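Long-range contact in glycosyl hydrolase BlGH5_18 (Bifidobacterium longum subsp. infantis, PDB 7LQX), which probably hydrolyses glycosidic bonds in the breakdown of N-glycans, as a family 5 (subfamily 18) glycoside hydrolase of a gut bacterium: residues 289-301 with 342-354. Sequence-based numbering, arbitrary orientation.
Sequences TPEFCRDTIAKAA and PIGRAFAEMAQEY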
ATOM      1  N   THR A 289     -16.930  15.246 -26.494  1.00  9.10           N
ATOM      2  CA  THR A 289     -16.141  14.024 -26.446  1.00  9.56           C
ATOM      3  C   THR A 289     -16.481  13.051 -27.571  1.00  9.50           C
ATOM      4  O   THR A 289     -15.570  12.376 -28.060  1.00  9.02           O
ATOM      5  CB  THR A 289     -16.192  13.315 -25.084  1.00 11.02           C
ATOM      6  OG1 THR A 289     -17.514  12.837 -24.828  1.00  9.84           O
ATOM      7  CG2 THR A 289     -15.745  14.253 -23.964  1.00 11.48           C
ATOM      8  N   PRO A 290     -17.730  12.932 -28.033  1.00  9.43           N
ATOM      9  CA  PRO A 290     -17.965  12.012 -29.165  1.00 11.29           C
ATOM     10  C   PRO A 290     -17.228  12.441 -30.422  1.00 10.76           C
ATOM     11  O   PRO A 290     -16.649  11.599 -31.124  1.00 10.34           O
ATOM     12  CB  PRO A 290     -19.493  12.021 -29.324  1.00 10.14           C
ATOM     13  CG  PRO A 290     -20.003  12.405 -27.938  1.00 11.74           C
ATOM     14  CD  PRO A 290     -18.998  13.418 -27.450  1.00 10.33           C
ATOM     15  N   GLU A 291     -17.239  13.742 -30.729  1.00 10.65           N
ATOM     16  CA  GLU A 291     -16.533  14.238 -31.907  1.00 11.46           C
ATOM     17  C   GLU A 291     -15.026  14.099 -31.745  1.00  9.67           C
ATOM     18  O   GLU A 291     -14.321  13.771 -32.706  1.00 10.31           O
ATOM     19  CB  GLU A 291     -16.896  15.702 -32.159  1.00 14.16           C
ATOM     20  CG  GLU A 291     -18.303  15.911 -32.694  1.00 31.75           C
ATOM     21  CD  GLU A 291     -18.817  17.321 -32.459  1.00 44.68           C
ATOM     22  OE1 GLU A 291     -18.049  18.282 -32.679  1.00 44.70           O
ATOM     23  OE2 GLU A 291     -19.987  17.465 -32.042  1.00 43.70           O
ATOM     24  N   PHE A 292     -14.513  14.363 -30.546  1.00  9.63           N
ATOM     25  CA  PHE A 292     -13.099  14.149 -30.285  1.00 10.41           C
ATOM     26  C   PHE A 292     -12.711  12.697 -30.535  1.00  8.95           C
ATOM     27  O   PHE A 292     -11.654  12.418 -31.112  1.00  8.50           O
ATOM     28  CB  PHE A 292     -12.787  14.531 -28.840  1.00  9.50           C
ATOM     29  CG  PHE A 292     -11.399  14.181 -28.427  1.00  8.03           C
ATOM     30  CD1 PHE A 292     -10.351  15.042 -28.703  1.00  9.39           C
ATOM     31  CD2 PHE A 292     -11.130  12.985 -27.796  1.00  7.75           C
ATOM     32  CE1 PHE A 292      -9.065  14.723 -28.331  1.00  8.66           C
ATOM     33  CE2 PHE A 292      -9.850  12.658 -27.439  1.00  8.10           C
ATOM     34  CZ  PHE A 292      -8.813  13.528 -27.712  1.00  7.57           C
ATOM     35  N   CYS A 293     -13.554  11.762 -30.097  1.00  8.38           N
ATOM     36  CA  CYS A 293     -13.292  10.341 -30.294  1.00  8.16           C
ATOM     37  C   CYS A 293     -13.232  10.003 -31.777  1.00  9.49           C
ATOM     38  O   CYS A 293     -12.262   9.398 -32.249  1.00  9.11           O
ATOM     39  CB  CYS A 293     -14.390   9.549 -29.581  1.00  9.00           C
ATOM     40  SG  CYS A 293     -14.400   7.770 -29.865  1.00  9.84           S
ATOM     41  N   ARG A 294     -14.251  10.412 -32.533  1.00  8.03           N
ATOM     42  CA  ARG A 294     -14.277  10.100 -33.953  1.00  9.81           C
ATOM     43  C   ARG A 294     -13.087  10.719 -34.677  1.00 10.37           C
ATOM     44  O   ARG A 294     -12.420  10.054 -35.477  1.00 10.75           O
ATOM     45  CB  ARG A 294     -15.579  10.590 -34.580  1.00 10.99           C
ATOM     46  CG  ARG A 294     -16.826   9.910 -34.056  1.00 14.68           C
ATOM     47  CD  ARG A 294     -18.047  10.287 -34.900  1.00 16.96           C
ATOM     48  NE  ARG A 294     -19.294   9.764 -34.349  1.00 21.94           N
ATOM     49  CZ  ARG A 294     -20.088  10.431 -33.516  1.00 29.65           C
ATOM     50  NH1 ARG A 294     -19.782  11.667 -33.142  1.00 24.74           N
ATOM     51  NH2 ARG A 294     -21.197   9.863 -33.061  1.00 33.28           N
ATOM     52  N   ASP A 295     -12.820  12.005 -34.433  1.00  9.40           N
ATOM     53  CA  ASP A 295     -11.750  12.683 -35.158  1.00  9.17           C
ATOM     54  C   ASP A 295     -10.383  12.130 -34.779  1.00  8.31           C
ATOM     55  O   ASP A 295      -9.509  11.967 -35.637  1.00  8.33           O
ATOM     56  CB  ASP A 295     -11.798  14.183 -34.858  1.00 10.96           C
ATOM     57  CG  ASP A 295     -12.923  14.896 -35.580  1.00 15.22           C
ATOM     58  OD1 ASP A 295     -13.531  14.317 -36.507  1.00 16.85           O
ATOM     59  OD2 ASP A 295     -13.190  16.058 -35.216  1.00 17.70           O
ATOM     60  N   THR A 296     -10.176  11.848 -33.492  1.00  8.11           N
ATOM     61  CA  THR A 296      -8.901  11.285 -33.060  1.00  7.19           C
ATOM     62  C   THR A 296      -8.633   9.950 -33.734  1.00  8.55           C
ATOM     63  O   THR A 296      -7.510   9.685 -34.174  1.00  7.86           O
ATOM     64  CB  THR A 296      -8.878  11.133 -31.541  1.00  8.02           C
ATOM     65  OG1 THR A 296      -8.842  12.433 -30.943  1.00  8.27           O
ATOM     66  CG2 THR A 296      -7.662  10.353 -31.075  1.00  7.44           C
ATOM     67  N   ILE A 297      -9.654   9.098 -33.827  1.00  7.69           N
ATOM     68  CA  ILE A 297      -9.474   7.782 -34.431  1.00  8.93           C
ATOM     69  C   ILE A 297      -9.295   7.893 -35.936  1.00  9.24           C
ATOM     70  O   ILE A 297      -8.427   7.231 -36.514  1.00  9.59           O
ATOM     71  CB  ILE A 297     -10.625   6.843 -34.033  1.00  9.35           C
ATOM     72  CG1 ILE A 297     -10.534   6.550 -32.535  1.00  9.89           C
ATOM     73  CG2 ILE A 297     -10.565   5.557 -34.848  1.00 11.37           C
ATOM     74  CD1 ILE A 297     -11.775   5.903 -31.963  1.00 10.87           C
ATOM     75  N   ALA A 298     -10.090   8.732 -36.595  1.00  8.47           N
ATOM     76  CA  ALA A 298      -9.919   8.900 -38.034  1.00  9.73           C
ATOM     77  C   ALA A 298      -8.516   9.387 -38.367  1.00 10.72           C
ATOM     78  O   ALA A 298      -7.932   8.983 -39.380  1.00 11.35           O
ATOM     79  CB  ALA A 298     -10.962   9.871 -38.574  1.00 11.86           C
ATOM     80  N   LYS A 299      -7.954  10.262 -37.534  1.00  8.47           N
ATOM     81  CA  LYS A 299      -6.580  10.697 -37.755  1.00  8.17           C
ATOM     82  C   LYS A 299      -5.593   9.579 -37.438  1.00  9.02           C
ATOM     83  O   LYS A 299      -4.681   9.308 -38.224  1.00  8.35           O
ATOM     84  CB  LYS A 299      -6.276  11.961 -36.949  1.00  8.84           C
ATOM     85  CG  LYS A 299      -6.935  13.222 -37.529  1.00  9.68           C
ATOM     86  CD  LYS A 299      -6.489  14.498 -36.828  1.00  9.19           C
ATOM     87  CE  LYS A 299      -7.134  15.726 -37.404  1.00 10.87           C
ATOM     88  NZ  LYS A 299      -6.413  16.966 -36.965  1.00 12.67           N
ATOM     89  N   ALA A 300      -5.754   8.915 -36.292  1.00  7.80           N
ATOM     90  CA  ALA A 300      -4.820   7.854 -35.929  1.00  8.65           C
ATOM     91  C   ALA A 300      -4.749   6.776 -37.007  1.00  8.20           C
ATOM     92  O   ALA A 300      -3.674   6.221 -37.268  1.00  8.64           O
ATOM     93  CB  ALA A 300      -5.202   7.248 -34.577  1.00  8.49           C
ATOM     94  N   ALA A 301      -5.876   6.464 -37.642  1.00  8.12           N
ATOM     95  CA  ALA A 301      -5.911   5.442 -38.680  1.00  8.23           C
ATOM     96  C   ALA A 301      -5.107   5.835 -39.909  1.00  8.73           C
ATOM     97  O   ALA A 301      -4.920   4.997 -40.800  1.00  9.28           O
ATOM     98  CB  ALA A 301      -7.358   5.133 -39.062  1.00 12.05           C
ATOM     99  N   PRO A 342     -22.934   8.797 -25.008  1.00 10.47           N
ATOM    100  CA  PRO A 342     -22.746   9.174 -26.418  1.00 11.17           C
ATOM    101  C   PRO A 342     -21.377   8.805 -26.961  1.00  9.55           C
ATOM    102  O   PRO A 342     -21.270   8.366 -28.110  1.00 10.61           O
ATOM    103  CB  PRO A 342     -23.009  10.686 -26.404  1.00 10.48           C
ATOM    104  CG  PRO A 342     -24.002  10.857 -25.287  1.00 10.87           C
ATOM    105  CD  PRO A 342     -23.523   9.898 -24.217  1.00 10.31           C
ATOM    106  N   ILE A 343     -20.320   8.948 -26.162  1.00  8.95           N
ATOM    107  CA  ILE A 343     -18.993   8.578 -26.648  1.00  8.42           C
ATOM    108  C   ILE A 343     -18.895   7.076 -26.911  1.00  9.37           C
ATOM    109  O   ILE A 343     -18.162   6.646 -27.809  1.00  9.30           O
ATOM    110  CB  ILE A 343     -17.889   9.080 -25.689  1.00  9.02           C
ATOM    111  CG1 ILE A 343     -16.509   8.902 -26.339  1.00  8.70           C
ATOM    112  CG2 ILE A 343     -17.967   8.355 -24.346  1.00  8.79           C
ATOM    113  CD1 ILE A 343     -15.380   9.480 -25.515  1.00  8.98           C
ATOM    114  N   GLY A 344     -19.610   6.258 -26.133  1.00  9.91           N
ATOM    115  CA  GLY A 344     -19.634   4.826 -26.397  1.00  9.85           C
ATOM    116  C   GLY A 344     -20.229   4.502 -27.755  1.00  9.39           C
ATOM    117  O   GLY A 344     -19.708   3.659 -28.495  1.00  9.81           O
ATOM    118  N   ARG A 345     -21.313   5.188 -28.112  1.00  9.89           N
ATOM    119  CA  ARG A 345     -21.883   5.015 -29.444  1.00 10.93           C
ATOM    120  C   ARG A 345     -20.893   5.446 -30.522  1.00 10.08           C
ATOM    121  O   ARG A 345     -20.768   4.788 -31.562  1.00 12.09           O
ATOM    122  CB  ARG A 345     -23.193   5.804 -29.548  1.00 13.96           C
ATOM    123  CG  ARG A 345     -24.258   5.410 -28.532  1.00 15.49           C
ATOM    124  CD  ARG A 345     -25.504   6.329 -28.601  1.00 16.74           C
ATOM    125  NE  ARG A 345     -26.476   6.067 -27.543  1.00 18.98           N
ATOM    126  CZ  ARG A 345     -27.297   5.023 -27.526  1.00 20.89           C
ATOM    127  NH1 ARG A 345     -28.147   4.861 -26.526  1.00 19.64           N
ATOM    128  NH2 ARG A 345     -27.261   4.132 -28.507  1.00 26.25           N
ATOM    129  N   ALA A 346     -20.160   6.537 -30.282  1.00 10.25           N
ATOM    130  CA  ALA A 346     -19.180   6.990 -31.264  1.00 11.20           C
ATOM    131  C   ALA A 346     -18.058   5.974 -31.434  1.00 11.22           C
ATOM    132  O   ALA A 346     -17.636   5.693 -32.563  1.00 11.27           O
ATOM    133  CB  ALA A 346     -18.607   8.347 -30.853  1.00 11.97           C
ATOM    134  N   PHE A 347     -17.554   5.420 -30.332  1.00  9.65           N
ATOM    135  CA  PHE A 347     -16.473   4.445 -30.433  1.00  9.36           C
ATOM    136  C   PHE A 347     -16.940   3.185 -31.142  1.00  9.83           C
ATOM    137  O   PHE A 347     -16.207   2.630 -31.969  1.00  8.93           O
ATOM    138  CB  PHE A 347     -15.920   4.130 -29.047  1.00  9.35           C
ATOM    139  CG  PHE A 347     -14.615   3.376 -29.062  1.00  8.10           C
ATOM    140  CD1 PHE A 347     -13.513   3.879 -29.739  1.00  8.32           C
ATOM    141  CD2 PHE A 347     -14.479   2.185 -28.377  1.00  9.04           C
ATOM    142  CE1 PHE A 347     -12.304   3.200 -29.741  1.00 10.22           C
ATOM    143  CE2 PHE A 347     -13.269   1.508 -28.377  1.00  9.99           C
ATOM    144  CZ  PHE A 347     -12.187   2.018 -29.059  1.00  9.11           C
ATOM    145  N   ALA A 348     -18.172   2.743 -30.865  1.00 10.25           N
ATOM    146  CA  ALA A 348     -18.733   1.606 -31.584  1.00 10.33           C
ATOM    147  C   ALA A 348     -18.778   1.882 -33.080  1.00 11.92           C
ATOM    148  O   ALA A 348     -18.469   1.001 -33.893  1.00 11.51           O
ATOM    149  CB  ALA A 348     -20.134   1.294 -31.057  1.00 11.76           C
ATOM    150  N   GLU A 349     -19.169   3.101 -33.462  1.00 11.18           N
ATOM    151  CA  GLU A 349     -19.220   3.458 -34.876  1.00 14.24           C
ATOM    152  C   GLU A 349     -17.834   3.412 -35.495  1.00 11.08           C
ATOM    153  O   GLU A 349     -17.662   2.967 -36.634  1.00 12.59           O
ATOM    154  CB  GLU A 349     -19.816   4.856 -35.039  1.00 14.39           C
ATOM    155  CG  GLU A 349     -21.302   4.939 -34.734  1.00 21.10           C
ATOM    156  CD  GLU A 349     -21.766   6.349 -34.375  1.00 35.82           C
ATOM    157  OE1 GLU A 349     -22.881   6.488 -33.825  1.00 41.23           O
ATOM    158  OE2 GLU A 349     -21.020   7.318 -34.633  1.00 34.59           O
HETATM  159  N   MSE A 350     -16.831   3.858 -34.760  1.00 10.80           N
HETATM  160  CA  MSE A 350     -15.477   3.869 -35.294  1.00 10.32           C
HETATM  161  C   MSE A 350     -14.951   2.450 -35.460  1.00 11.09           C
HETATM  162  O   MSE A 350     -14.287   2.140 -36.450  1.00 10.74           O
HETATM  163  CB  MSE A 350     -14.563   4.692 -34.397  1.00 12.26           C
HETATM  164  CG  MSE A 350     -14.911   6.175 -34.362  1.00 11.10           C
HETATM  165 SE   MSE A 350     -14.980   7.043 -36.092  1.00 24.50          SE
HETATM  166  CE  MSE A 350     -16.802   6.658 -36.623  1.00 32.03           C
ATOM    167  N   ALA A 351     -15.242   1.573 -34.502  1.00  9.10           N
ATOM    168  CA  ALA A 351     -14.823   0.186 -34.639  1.00 11.05           C
ATOM    169  C   ALA A 351     -15.453  -0.444 -35.872  1.00 11.66           C
ATOM    170  O   ALA A 351     -14.786  -1.161 -36.629  1.00 11.16           O
ATOM    171  CB  ALA A 351     -15.205  -0.593 -33.385  1.00 11.83           C
ATOM    172  N   GLN A 352     -16.731  -0.163 -36.109  1.00 11.23           N
ATOM    173  CA  GLN A 352     -17.395  -0.710 -37.285  1.00 14.22           C
ATOM    174  C   GLN A 352     -16.770  -0.176 -38.570  1.00 12.18           C
ATOM    175  O   GLN A 352     -16.641  -0.912 -39.556  1.00 14.97           O
ATOM    176  CB  GLN A 352     -18.890  -0.387 -37.232  1.00 16.08           C
ATOM    177  CG  GLN A 352     -19.718  -1.178 -38.240  1.00 24.22           C
ATOM    178  CD  GLN A 352     -19.991  -2.604 -37.784  1.00 41.37           C
ATOM    179  OE1 GLN A 352     -19.885  -2.922 -36.597  1.00 42.47           O
ATOM    180  NE2 GLN A 352     -20.346  -3.469 -38.727  1.00 53.21           N
ATOM    181  N   GLU A 353     -16.374   1.097 -38.583  1.00 12.39           N
ATOM    182  CA  GLU A 353     -15.812   1.686 -39.794  1.00 15.41           C
ATOM    183  C   GLU A 353     -14.396   1.189 -40.069  1.00 13.03           C
ATOM    184  O   GLU A 353     -14.015   1.012 -41.233  1.00 13.76           O
ATOM    185  CB  GLU A 353     -15.818   3.213 -39.675  1.00 15.80           C
ATOM    186  CG  GLU A 353     -15.296   3.941 -40.900  1.00 23.32           C
ATOM    187  CD  GLU A 353     -15.444   5.449 -40.795  1.00 43.00           C
ATOM    188  OE1 GLU A 353     -14.910   6.161 -41.673  1.00 49.04           O
ATOM    189  OE2 GLU A 353     -16.091   5.922 -39.836  1.00 45.95           O
ATOM    190  N   TYR A 354     -13.597   0.962 -39.025  1.00 10.77           N
ATOM    191  CA  TYR A 354     -12.166   0.760 -39.204  1.00 11.39           C
ATOM    192  C   TYR A 354     -11.668  -0.657 -38.959  1.00 11.68           C
ATOM    193  O   TYR A 354     -10.562  -0.977 -39.404  1.00 11.42           O
ATOM    194  CB  TYR A 354     -11.357   1.740 -38.329  1.00 10.51           C
ATOM    195  CG  TYR A 354     -11.393   3.139 -38.883  1.00 11.06           C
ATOM    196  CD1 TYR A 354     -10.517   3.541 -39.880  1.00 12.67           C
ATOM    197  CD2 TYR A 354     -12.333   4.050 -38.441  1.00 14.90           C
ATOM    198  CE1 TYR A 354     -10.579   4.818 -40.409  1.00 13.68           C
ATOM    199  CE2 TYR A 354     -12.398   5.324 -38.967  1.00 17.35           C
ATOM    200  CZ  TYR A 354     -11.514   5.703 -39.945  1.00 17.44           C
ATOM    201  OH  TYR A 354     -11.572   6.969 -40.471  1.00 20.81           O
TER
HETATM  202  O   HOH W   1     -22.568   9.677 -30.217  1.00 21.70           O
HETATM  203  O   HOH W   2      -9.295   7.947 -41.567  1.00 22.86           O
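Arg-294 sets off beside its own backbone N (chi1 -64°) and then runs extended from CG to NE, which carries its guanidinium across to Glu-349, itself extended beyond CG. The two flat groups lie nearly coplanar, and Arg-294 NE and NH2 both donate to Glu-349 OE2, each at 3.0 Å, a side-on salt bridge to a single oxygen. The methyl of Ala-346, small enough to fit beneath, covers one guanidinium face, its CB 3.7 Å from Arg-294 CZ. Met-350, present as selenomethionine, has a flexible chain that bends at chi2 and chi3 and lays its SE 3.8 Å from Arg-294 CA. Deeper in, branched Ile-297 serves two neighbours: CD1 meets the Phe-347 ring edge, 3.5 Å from Phe-347 CD1, and CG2 packs on Met-350 CB. Cys-293 SG approaches that ring obliquely. Amphipathic Tyr-354 sets CE1 3.5 Å from Ala-301 CB, while a water joins its OH to Ala-298 O. These nearly parallel helices (19°) belong to the outer layer of the (beta/alpha)8 barrel typical of family 5; Trp-311 of strand 306-312 touches Cys-293, Ile-343 and Phe-347. Apolar side chains thus join the helices against the barrel, while the charge pair and a water bridge lie at the more solvent-accessible margin.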